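Local atomic coordinates of IroE protein (PDB entry 2GZS), a protein that hydrolyses the trilactone ring of enterobactin and its C-glucosylated forms, preferring the iron-free siderophores and usually cutting once to give linear trimers. Residues Q141-G152 with Y164-L175; L153-S161 with L182-E190. All blocks are in the same frame, centred on the assembly; numbering follows the deposited sequence.

Contact 1. Residues Q141-G152 with Y164-L175; sequences QRRGLWGHSYGG and YFRSYYSASPSL. With DFP (diisopropyl phosphonate), chain B.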
loop_
_atom_site.group_PDB
_atom_site.type_symbol
_atom_site.label_atom_id
_atom_site.label_comp_id
_atom_site.label_asym_id
_atom_site.label_seq_id
_atom_site.Cartn_x
_atom_site.Cartn_y
_atom_site.Cartn_z
ATOM N N GLN A 141 -14.186 -1.798 7.549
ATOM C CA GLN A 141 -14.216 -0.373 7.165
ATOM C C GLN A 141 -12.855 0.265 7.317
ATOM O O GLN A 141 -12.706 1.424 6.931
ATOM C CB GLN A 141 -15.291 0.305 8.028
ATOM C CG GLN A 141 -16.688 -0.301 7.826
ATOM C CD GLN A 141 -17.721 0.657 8.410
ATOM O OE1 GLN A 141 -18.209 0.484 9.528
ATOM N NE2 GLN A 141 -17.998 1.685 7.611
ATOM N N ARG A 142 -11.879 -0.406 7.900
ATOM C CA ARG A 142 -10.570 0.086 8.244
ATOM C C ARG A 142 -9.531 -0.761 7.493
ATOM O O ARG A 142 -8.460 -0.986 8.037
ATOM C CB ARG A 142 -10.294 0.003 9.749
ATOM C CG ARG A 142 -11.227 0.909 10.586
ATOM C CD ARG A 142 -10.611 2.280 10.746
ATOM N NE ARG A 142 -9.748 2.498 11.878
ATOM C CZ ARG A 142 -9.727 2.188 13.157
ATOM N NH1 ARG A 142 -10.686 1.475 13.744
ATOM N NH2 ARG A 142 -8.702 2.598 13.919
ATOM N N ARG A 143 -9.874 -1.227 6.315
ATOM C CA ARG A 143 -8.911 -1.942 5.453
ATOM C C ARG A 143 -8.164 -0.956 4.569
ATOM O O ARG A 143 -8.808 -0.203 3.841
ATOM C CB ARG A 143 -9.667 -2.963 4.606
ATOM C CG ARG A 143 -8.713 -3.858 3.817
ATOM C CD ARG A 143 -9.530 -4.827 3.029
ATOM N NE ARG A 143 -10.154 -5.991 3.718
ATOM C CZ ARG A 143 -11.429 -6.318 3.484
ATOM N NH1 ARG A 143 -12.260 -5.702 2.638
ATOM N NH2 ARG A 143 -11.990 -7.354 4.083
ATOM N N GLY A 144 -6.835 -0.987 4.681
ATOM C CA GLY A 144 -6.047 0.002 3.876
ATOM C C GLY A 144 -5.007 -0.737 3.057
ATOM O O GLY A 144 -4.687 -1.890 3.178
ATOM N N LEU A 145 -4.489 0.057 2.065
ATOM C CA LEU A 145 -3.490 -0.400 1.086
ATOM C C LEU A 145 -2.375 0.648 1.022
ATOM O O LEU A 145 -2.737 1.831 0.897
ATOM C CB LEU A 145 -4.194 -0.572 -0.276
ATOM C CG LEU A 145 -3.180 -0.980 -1.423
ATOM C CD1 LEU A 145 -2.688 -2.396 -1.219
ATOM C CD2 LEU A 145 -3.947 -0.861 -2.730
ATOM N N TRP A 146 -1.131 0.267 1.051
ATOM C CA TRP A 146 0.012 1.188 0.936
ATOM C C TRP A 146 0.998 0.633 -0.072
ATOM O O TRP A 146 1.280 -0.550 -0.159
ATOM C CB TRP A 146 0.734 1.280 2.346
ATOM C CG TRP A 146 2.037 2.073 2.260
ATOM C CD1 TRP A 146 2.178 3.442 2.429
ATOM C CD2 TRP A 146 3.349 1.535 1.976
ATOM N NE1 TRP A 146 3.514 3.732 2.250
ATOM C CE2 TRP A 146 4.262 2.643 1.985
ATOM C CE3 TRP A 146 3.830 0.232 1.713
ATOM C CZ2 TRP A 146 5.644 2.451 1.741
ATOM C CZ3 TRP A 146 5.225 0.057 1.472
ATOM C CH2 TRP A 146 6.069 1.179 1.501
ATOM N N GLY A 147 1.624 1.626 -0.793
ATOM C CA GLY A 147 2.765 1.294 -1.652
ATOM C C GLY A 147 3.570 2.552 -1.994
ATOM O O GLY A 147 3.015 3.634 -1.904
ATOM N N HIS A 148 4.844 2.264 -2.356
ATOM C CA HIS A 148 5.763 3.368 -2.670
ATOM C C HIS A 148 6.330 3.214 -4.088
ATOM O O HIS A 148 6.687 2.143 -4.489
ATOM C CB HIS A 148 6.932 3.319 -1.641
ATOM C CG HIS A 148 8.047 4.310 -1.878
ATOM N ND1 HIS A 148 9.176 3.955 -2.590
ATOM C CD2 HIS A 148 8.172 5.597 -1.496
ATOM C CE1 HIS A 148 9.958 5.031 -2.611
ATOM N NE2 HIS A 148 9.417 6.049 -1.981
ATOM N N SER A 149 6.401 4.397 -4.715
ATOM C CA SER A 149 7.069 4.464 -6.061
ATOM C C SER A 149 6.206 3.684 -7.053
ATOM O O SER A 149 5.046 4.096 -7.175
ATOM C CB SER A 149 8.535 4.049 -5.934
ATOM O OG SER A 149 9.174 4.429 -7.234
ATOM N N TYR A 150 6.681 2.609 -7.708
ATOM C CA TYR A 150 5.695 1.836 -8.475
ATOM C C TYR A 150 4.543 1.379 -7.582
ATOM O O TYR A 150 3.404 1.317 -8.046
ATOM C CB TYR A 150 6.357 0.629 -9.129
ATOM C CG TYR A 150 7.176 0.833 -10.411
ATOM C CD1 TYR A 150 6.789 1.855 -11.277
ATOM C CD2 TYR A 150 8.234 0.010 -10.677
ATOM C CE1 TYR A 150 7.547 2.017 -12.432
ATOM C CE2 TYR A 150 8.987 0.159 -11.852
ATOM C CZ TYR A 150 8.596 1.180 -12.677
ATOM O OH TYR A 150 9.294 1.365 -13.860
ATOM N N GLY A 151 4.836 1.086 -6.319
ATOM C CA GLY A 151 3.748 0.694 -5.399
ATOM C C GLY A 151 2.776 1.839 -5.239
ATOM O O GLY A 151 1.570 1.628 -5.078
ATOM N N GLY A 152 3.224 3.109 -5.303
ATOM C CA GLY A 152 2.308 4.237 -5.182
ATOM C C GLY A 152 1.391 4.357 -6.403
ATOM O O GLY A 152 0.214 4.739 -6.279
ATOM N N TYR A 164 -12.620 -2.890 -2.539
ATOM C CA TYR A 164 -12.231 -3.762 -1.432
ATOM C C TYR A 164 -11.590 -3.001 -0.290
ATOM O O TYR A 164 -11.707 -3.322 0.881
ATOM C CB TYR A 164 -11.236 -4.836 -1.937
ATOM C CG TYR A 164 -11.004 -5.964 -0.961
ATOM C CD1 TYR A 164 -11.951 -6.998 -0.833
ATOM C CD2 TYR A 164 -9.857 -5.994 -0.187
ATOM C CE1 TYR A 164 -11.733 -8.049 0.065
ATOM C CE2 TYR A 164 -9.672 -7.056 0.682
ATOM C CZ TYR A 164 -10.588 -8.075 0.822
ATOM O OH TYR A 164 -10.243 -9.039 1.766
ATOM N N PHE A 165 -10.783 -1.974 -0.619
ATOM C CA PHE A 165 -10.120 -1.208 0.400
ATOM C C PHE A 165 -10.843 0.087 0.718
ATOM O O PHE A 165 -11.509 0.656 -0.143
ATOM C CB PHE A 165 -8.658 -0.846 -0.024
ATOM C CG PHE A 165 -7.827 -2.064 -0.296
ATOM C CD1 PHE A 165 -7.162 -2.772 0.719
ATOM C CD2 PHE A 165 -7.720 -2.531 -1.597
ATOM C CE1 PHE A 165 -6.474 -3.909 0.371
ATOM C CE2 PHE A 165 -7.031 -3.679 -1.893
ATOM C CZ PHE A 165 -6.344 -4.371 -0.904
ATOM N N ARG A 166 -10.702 0.606 1.946
ATOM C CA ARG A 166 -11.289 1.880 2.293
ATOM C C ARG A 166 -10.258 3.000 2.372
ATOM O O ARG A 166 -10.624 4.171 2.211
ATOM C CB ARG A 166 -12.010 1.724 3.651
ATOM C CG ARG A 166 -13.247 0.823 3.456
ATOM C CD ARG A 166 -14.345 1.584 2.720
ATOM N NE ARG A 166 -15.053 2.507 3.603
ATOM C CZ ARG A 166 -16.252 2.300 4.143
ATOM N NH1 ARG A 166 -16.911 1.179 3.903
ATOM N NH2 ARG A 166 -16.789 3.215 4.930
ATOM N N SER A 167 -9.011 2.669 2.661
ATOM C CA SER A 167 -7.984 3.691 2.767
ATOM C C SER A 167 -6.818 3.358 1.819
ATOM O O SER A 167 -6.380 2.221 1.744
ATOM C CB SER A 167 -7.448 3.803 4.218
ATOM O OG SER A 167 -8.502 4.464 4.959
ATOM N N TYR A 168 -6.396 4.412 1.107
ATOM C CA TYR A 168 -5.380 4.182 0.044
ATOM C C TYR A 168 -4.186 5.103 0.307
ATOM O O TYR A 168 -4.411 6.350 0.178
ATOM C CB TYR A 168 -6.035 4.469 -1.302
ATOM C CG TYR A 168 -7.116 3.450 -1.689
ATOM C CD1 TYR A 168 -6.895 2.427 -2.561
ATOM C CD2 TYR A 168 -8.381 3.603 -1.079
ATOM C CE1 TYR A 168 -7.887 1.496 -2.885
ATOM C CE2 TYR A 168 -9.401 2.695 -1.400
ATOM C CZ TYR A 168 -9.140 1.689 -2.292
ATOM O OH TYR A 168 -10.153 0.780 -2.604
ATOM N N TYR A 169 -3.027 4.611 0.623
ATOM C CA TYR A 169 -1.873 5.447 0.938
ATOM C C TYR A 169 -0.840 5.270 -0.211
ATOM O O TYR A 169 -0.186 4.253 -0.366
ATOM C CB TYR A 169 -1.245 4.941 2.227
ATOM C CG TYR A 169 -2.096 5.075 3.477
ATOM C CD1 TYR A 169 -2.016 6.246 4.223
ATOM C CD2 TYR A 169 -2.938 4.035 3.870
ATOM C CE1 TYR A 169 -2.781 6.425 5.381
ATOM C CE2 TYR A 169 -3.676 4.199 5.036
ATOM C CZ TYR A 169 -3.576 5.362 5.752
ATOM O OH TYR A 169 -4.362 5.450 6.906
ATOM N N SER A 170 -0.800 6.332 -1.009
ATOM C CA SER A 170 0.005 6.311 -2.235
ATOM C C SER A 170 1.281 7.121 -2.002
ATOM O O SER A 170 1.126 8.364 -1.931
ATOM C CB SER A 170 -0.793 6.940 -3.389
ATOM O OG SER A 170 0.055 6.938 -4.544
ATOM N N ALA A 171 2.383 6.430 -1.883
ATOM C CA ALA A 171 3.638 7.149 -1.563
ATOM C C ALA A 171 4.564 7.262 -2.787
ATOM O O ALA A 171 4.737 6.301 -3.510
ATOM C CB ALA A 171 4.323 6.407 -0.427
ATOM N N SER A 172 5.079 8.499 -2.958
ATOM C CA SER A 172 5.974 8.828 -4.093
ATOM C C SER A 172 5.479 8.395 -5.486
ATOM O O SER A 172 6.338 7.907 -6.240
ATOM C CB SER A 172 7.379 8.284 -3.868
ATOM O OG SER A 172 7.858 8.838 -2.611
ATOM N N PRO A 173 4.204 8.530 -5.801
ATOM C CA PRO A 173 3.789 8.139 -7.169
ATOM C C PRO A 173 4.406 9.117 -8.190
ATOM O O PRO A 173 4.496 8.698 -9.377
ATOM C CB PRO A 173 2.263 8.226 -7.123
ATOM C CG PRO A 173 1.980 9.258 -6.065
ATOM C CD PRO A 173 3.045 9.069 -5.040
ATOM N N SER A 174 4.795 10.283 -7.760
ATOM C CA SER A 174 5.399 11.285 -8.689
ATOM C C SER A 174 6.667 10.696 -9.287
ATOM O O SER A 174 7.137 11.278 -10.314
ATOM C CB SER A 174 5.721 12.602 -7.980
ATOM O OG SER A 174 6.758 12.376 -7.036
ATOM N N LEU A 175 7.291 9.650 -8.819
ATOM C CA LEU A 175 8.485 9.042 -9.406
ATOM C C LEU A 175 8.177 8.272 -10.713
ATOM O O LEU A 175 9.138 7.911 -11.429
ATOM C CB LEU A 175 9.162 8.103 -8.393
ATOM C CG LEU A 175 9.557 8.801 -7.085
ATOM C CD1 LEU A 175 10.169 7.773 -6.140
ATOM C CD2 LEU A 175 10.525 9.950 -7.429
HETATM C C1 DFP B . 12.288 4.541 -6.666
HETATM C C2 DFP B . 13.523 4.310 -7.542
HETATM C C3 DFP B . 12.620 4.560 -5.182
HETATM C "C1'" DFP B . 9.856 3.777 -10.399
HETATM C "C2'" DFP B . 8.774 4.815 -10.471
HETATM C "C3'" DFP B . 10.900 4.105 -11.519
HETATM P P DFP B . 10.143 3.353 -7.787
HETATM O O1P DFP B . 11.441 3.376 -6.920
HETATM O O2P DFP B . 10.568 3.927 -9.195
HETATM O O3P DFP B . 9.518 1.970 -7.885
#
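Leu145 is paired with Tyr168 and Gly147 with Ser170 along two parallel strands, 143-148 and 167-171, joined through helix 150-161 as a beta-alpha-beta crossover of the alpha/beta-hydrolase sheet. The two strands run within 10° of each other, and the ladder is regular: Tyr169 N gives a bond of 2.8 Å to Leu145 O at an N-H...O angle of 174°. Its last rung, Ser149 N to Ala171 O (2.8 Å), fastens the nucleophile elbow, where Ser149 has a positive phi. Ser149 OG is covalently bound to the phosphorus of the diisopropyl phosphonate at 1.6 Å. Tyr150 N donates to O3P of the same group (2.9 Å), as an oxyanion-hole amide would, and Arg90 is also hydrogen-bonded to the inhibitor. The Tyr150 ring carries C1' over its face, while Leu175 CD1 comes to 3.7 Å from Ser149 OG. Behind the elbow, Ser170 OG donates to Gly152 O, tying the strand to the first turn of the helix; it comes from above the carbonyl plane.

At the far end the fit is aromatic. Leu145 CB sits over one face of the Phe165 ring, and Tyr164 CD2 lies over the opposite face. A bend of the Arg143 chain at chi3 lays its guanidinium flat on the Tyr164 ring in a cation-pi stack, planes 11° apart, while NH2 makes a salt bridge to Glu133. In the plane of that guanidinium, Arg143 NH1 donates to Tyr164 O at 3.0 Å.

Contact 2. Residues L153-S161 with L182-E190; sequences LFVLDSWLS and LLSRVTAVE
Leu182 enters helix 150-161 as a knob into a hole, its side chain set among Leu153, Leu156, Asp157 and Leu160. The two helices, which belong to the alpha/beta-hydrolase fold, run in nearly the same direction: over 153-161 and 182-187 the axes cross at 26° and approach to 10.0 Å. Leu182 meets its neighbours with different atoms. CG faces Leu156 CB at 3.8 Å, CD2 touches Leu153 CD2 at 3.7 Å, and CD1 turns to Leu160 CD1. Both of its side-chain torsions depart from the usual staggered values, and in this conformation one methyl meets Leu153 and the other Leu160.

One turn further on, Trp159 lies across Val186 and Val189 at about a right angle to both. With its CG anti to the backbone nitrogen, the indole reaches the second segment by its six-membered ring, and CZ3 is 3.7 Å from Val186 CG1. Val189 CG1 makes a second contact with CZ3 and also touches Leu160 CD2, so it bridges the tryptophan and the leucine. The other neighbours of this indole include Tyr168, met edge-to-face, and Phe194.

Toward the outer side, Arg185 crosses Leu160 obliquely, and Leu160 CD1 rests over the centre of the guanidinium face, 3.4 Å from Arg185 CZ. The same flat group uses its edge for Asp157, although the carboxylate and guanidinium planes are 62° apart. Ser117 and Arg121 hold the other carboxylate oxygen, OD2, which should steady the acceptor. The hydrogen bond within this salt bridge is nearly straight: Arg185 NH1 donates to Asp157 OD1 at 3.0 Å with an N-H...O angle of 165°.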
loop_
_atom_site.group_PDB
_atom_site.type_symbol
_atom_site.label_atom_id
_atom_site.label_comp_id
_atom_site.label_asym_id
_atom_site.label_seq_id
_atom_site.Cartn_x
_atom_site.Cartn_y
_atom_site.Cartn_z
ATOM N N LEU A 153 1.937 4.000 -7.591
ATOM C CA LEU A 153 1.074 3.945 -8.767
ATOM C C LEU A 153 -0.028 2.869 -8.620
ATOM O O LEU A 153 -1.194 3.130 -8.977
ATOM C CB LEU A 153 1.849 3.596 -10.069
ATOM C CG LEU A 153 2.972 4.618 -10.329
ATOM C CD1 LEU A 153 3.726 4.183 -11.600
ATOM C CD2 LEU A 153 2.387 6.022 -10.474
ATOM N N PHE A 154 0.401 1.734 -8.087
ATOM C CA PHE A 154 -0.563 0.647 -7.887
ATOM C C PHE A 154 -1.685 1.111 -6.965
ATOM O O PHE A 154 -2.857 0.785 -7.182
ATOM C CB PHE A 154 0.116 -0.589 -7.260
ATOM C CG PHE A 154 -0.899 -1.709 -7.089
ATOM C CD1 PHE A 154 -1.325 -2.468 -8.174
ATOM C CD2 PHE A 154 -1.431 -1.971 -5.824
ATOM C CE1 PHE A 154 -2.307 -3.445 -7.993
ATOM C CE2 PHE A 154 -2.420 -2.946 -5.620
ATOM C CZ PHE A 154 -2.813 -3.684 -6.718
ATOM N N VAL A 155 -1.325 1.888 -5.905
ATOM C CA VAL A 155 -2.406 2.342 -5.003
ATOM C C VAL A 155 -3.387 3.258 -5.673
ATOM O O VAL A 155 -4.596 3.185 -5.512
ATOM C CB VAL A 155 -1.778 3.033 -3.782
ATOM C CG1 VAL A 155 -2.806 3.686 -2.858
ATOM C CG2 VAL A 155 -0.986 2.014 -2.967
ATOM N N LEU A 156 -2.890 4.195 -6.522
ATOM C CA LEU A 156 -3.803 5.083 -7.294
ATOM C C LEU A 156 -4.692 4.268 -8.240
ATOM O O LEU A 156 -5.911 4.507 -8.312
ATOM C CB LEU A 156 -3.022 6.115 -8.106
ATOM C CG LEU A 156 -2.263 7.169 -7.299
ATOM C CD1 LEU A 156 -1.449 8.091 -8.226
ATOM C CD2 LEU A 156 -3.201 7.976 -6.408
ATOM N N ASP A 157 -4.103 3.325 -8.933
ATOM C CA ASP A 157 -4.802 2.431 -9.853
ATOM C C ASP A 157 -5.929 1.699 -9.105
ATOM O O ASP A 157 -7.053 1.521 -9.625
ATOM C CB ASP A 157 -3.815 1.503 -10.546
ATOM C CG ASP A 157 -4.432 0.636 -11.634
ATOM O OD1 ASP A 157 -4.982 1.257 -12.599
ATOM O OD2 ASP A 157 -4.419 -0.613 -11.620
ATOM N N SER A 158 -5.616 1.305 -7.870
ATOM C CA SER A 158 -6.586 0.542 -7.071
ATOM C C SER A 158 -7.634 1.492 -6.505
ATOM O O SER A 158 -8.830 1.118 -6.448
ATOM C CB SER A 158 -5.818 -0.100 -5.887
ATOM O OG SER A 158 -4.903 -1.053 -6.379
ATOM N N TRP A 159 -7.273 2.708 -6.095
ATOM C CA TRP A 159 -8.298 3.668 -5.647
ATOM C C TRP A 159 -9.318 3.896 -6.757
ATOM O O TRP A 159 -10.527 4.053 -6.584
ATOM C CB TRP A 159 -7.593 5.018 -5.302
ATOM C CG TRP A 159 -8.570 6.052 -4.792
ATOM C CD1 TRP A 159 -9.026 6.219 -3.494
ATOM C CD2 TRP A 159 -9.221 7.074 -5.544
ATOM N NE1 TRP A 159 -9.904 7.267 -3.441
ATOM C CE2 TRP A 159 -10.047 7.827 -4.710
ATOM C CE3 TRP A 159 -9.164 7.410 -6.899
ATOM C CZ2 TRP A 159 -10.824 8.903 -5.138
ATOM C CZ3 TRP A 159 -9.928 8.480 -7.346
ATOM C CH2 TRP A 159 -10.731 9.209 -6.494
ATOM N N LEU A 160 -8.871 3.887 -8.022
ATOM C CA LEU A 160 -9.780 4.062 -9.185
ATOM C C LEU A 160 -10.663 2.858 -9.393
ATOM O O LEU A 160 -11.797 3.027 -9.850
ATOM C CB LEU A 160 -8.980 4.292 -10.486
ATOM C CG LEU A 160 -8.392 5.697 -10.612
ATOM C CD1 LEU A 160 -7.322 5.719 -11.713
ATOM C CD2 LEU A 160 -9.532 6.688 -10.884
ATOM N N SER A 161 -10.175 1.657 -9.114
ATOM C CA SER A 161 -10.915 0.471 -9.590
ATOM C C SER A 161 -11.476 -0.397 -8.477
ATOM O O SER A 161 -12.390 -1.217 -8.696
ATOM C CB SER A 161 -9.978 -0.340 -10.480
ATOM O OG SER A 161 -9.258 0.459 -11.431
ATOM N N LEU A 182 -2.259 8.926 -14.465
ATOM C CA LEU A 182 -3.069 8.442 -13.336
ATOM C C LEU A 182 -3.732 9.566 -12.594
ATOM O O LEU A 182 -4.930 9.430 -12.229
ATOM C CB LEU A 182 -2.158 7.700 -12.326
ATOM C CG LEU A 182 -2.375 6.293 -11.853
ATOM C CD1 LEU A 182 -3.355 5.496 -12.686
ATOM C CD2 LEU A 182 -1.014 5.569 -11.780
ATOM N N LEU A 183 -3.034 10.670 -12.322
ATOM C CA LEU A 183 -3.767 11.787 -11.702
ATOM C C LEU A 183 -4.953 12.321 -12.504
ATOM O O LEU A 183 -5.970 12.756 -11.977
ATOM C CB LEU A 183 -2.850 13.010 -11.475
ATOM C CG LEU A 183 -2.036 12.937 -10.185
ATOM C CD1 LEU A 183 -1.230 14.216 -9.991
ATOM C CD2 LEU A 183 -2.937 12.638 -8.993
ATOM N N SER A 184 -4.781 12.336 -13.811
ATOM C CA SER A 184 -5.807 12.727 -14.773
ATOM C C SER A 184 -7.022 11.815 -14.619
ATOM O O SER A 184 -8.179 12.263 -14.607
ATOM C CB SER A 184 -5.231 12.638 -16.188
ATOM O OG SER A 184 -6.192 13.233 -17.067
ATOM N N ARG A 185 -6.768 10.509 -14.436
ATOM C CA ARG A 185 -7.948 9.646 -14.188
ATOM C C ARG A 185 -8.540 9.867 -12.805
ATOM O O ARG A 185 -9.780 9.840 -12.621
ATOM C CB ARG A 185 -7.547 8.186 -14.309
ATOM C CG ARG A 185 -7.058 7.726 -15.675
ATOM C CD ARG A 185 -6.314 6.389 -15.674
ATOM N NE ARG A 185 -7.034 5.248 -15.158
ATOM C CZ ARG A 185 -6.755 4.093 -14.594
ATOM N NH1 ARG A 185 -5.518 3.658 -14.341
ATOM N NH2 ARG A 185 -7.764 3.276 -14.236
ATOM N N VAL A 186 -7.673 10.088 -11.818
ATOM C CA VAL A 186 -8.158 10.295 -10.448
ATOM C C VAL A 186 -9.077 11.476 -10.353
ATOM O O VAL A 186 -10.142 11.508 -9.757
ATOM C CB VAL A 186 -6.958 10.482 -9.461
ATOM C CG1 VAL A 186 -7.469 11.110 -8.177
ATOM C CG2 VAL A 186 -6.236 9.155 -9.258
ATOM N N THR A 187 -8.713 12.623 -10.989
ATOM C CA THR A 187 -9.533 13.802 -10.806
ATOM C C THR A 187 -10.731 13.786 -11.792
ATOM O O THR A 187 -11.542 14.687 -11.633
ATOM C CB THR A 187 -8.736 15.117 -10.985
ATOM O OG1 THR A 187 -8.114 15.167 -12.287
ATOM C CG2 THR A 187 -7.560 15.176 -10.001
ATOM N N ALA A 188 -10.829 12.812 -12.670
ATOM C CA ALA A 188 -11.945 12.726 -13.603
ATOM C C ALA A 188 -13.144 11.949 -13.039
ATOM O O ALA A 188 -14.138 11.819 -13.754
ATOM C CB ALA A 188 -11.511 12.059 -14.903
ATOM N N VAL A 189 -12.971 11.396 -11.812
ATOM C CA VAL A 189 -14.036 10.519 -11.333
ATOM C C VAL A 189 -15.341 11.245 -11.147
ATOM O O VAL A 189 -15.436 12.463 -10.983
ATOM C CB VAL A 189 -13.673 9.932 -9.942
ATOM C CG1 VAL A 189 -12.478 9.017 -10.028
ATOM C CG2 VAL A 189 -13.438 11.076 -8.989
ATOM N N GLU A 190 -16.446 10.483 -11.176
ATOM C CA GLU A 190 -17.744 11.152 -10.983
ATOM C C GLU A 190 -17.978 11.629 -9.565
ATOM O O GLU A 190 -17.429 10.977 -8.645
ATOM C CB GLU A 190 -18.859 10.144 -11.330
ATOM C CG GLU A 190 -18.836 9.669 -12.769
ATOM C CD GLU A 190 -17.894 8.488 -12.946
ATOM O OE1 GLU A 190 -17.085 8.170 -12.032
ATOM O OE2 GLU A 190 -17.966 7.871 -14.037
#

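Helix 150-161 is common to both contacts: its first turn belongs to contact 1 and the remainder to contact 2, and the centres of the two contacts lie about 11 Å apart. Contact 1 lies about 4 Å from the centre of the chain, contact 2 about 14 Å, and both are largely buried. The inner one is mainly a backbone ladder within the sheet, burying 989 Å² and ending at the inhibitor; the outer one joins two helices, and the residues just after the second, mainly through side chains, burying 496 Å², with an exposed arginine at its margin. Direct packing couples them, as Val155 CG2 lies 3.4 Å from Gly147 N and Leu153 CD2 lies 3.6 Å from Pro173 O.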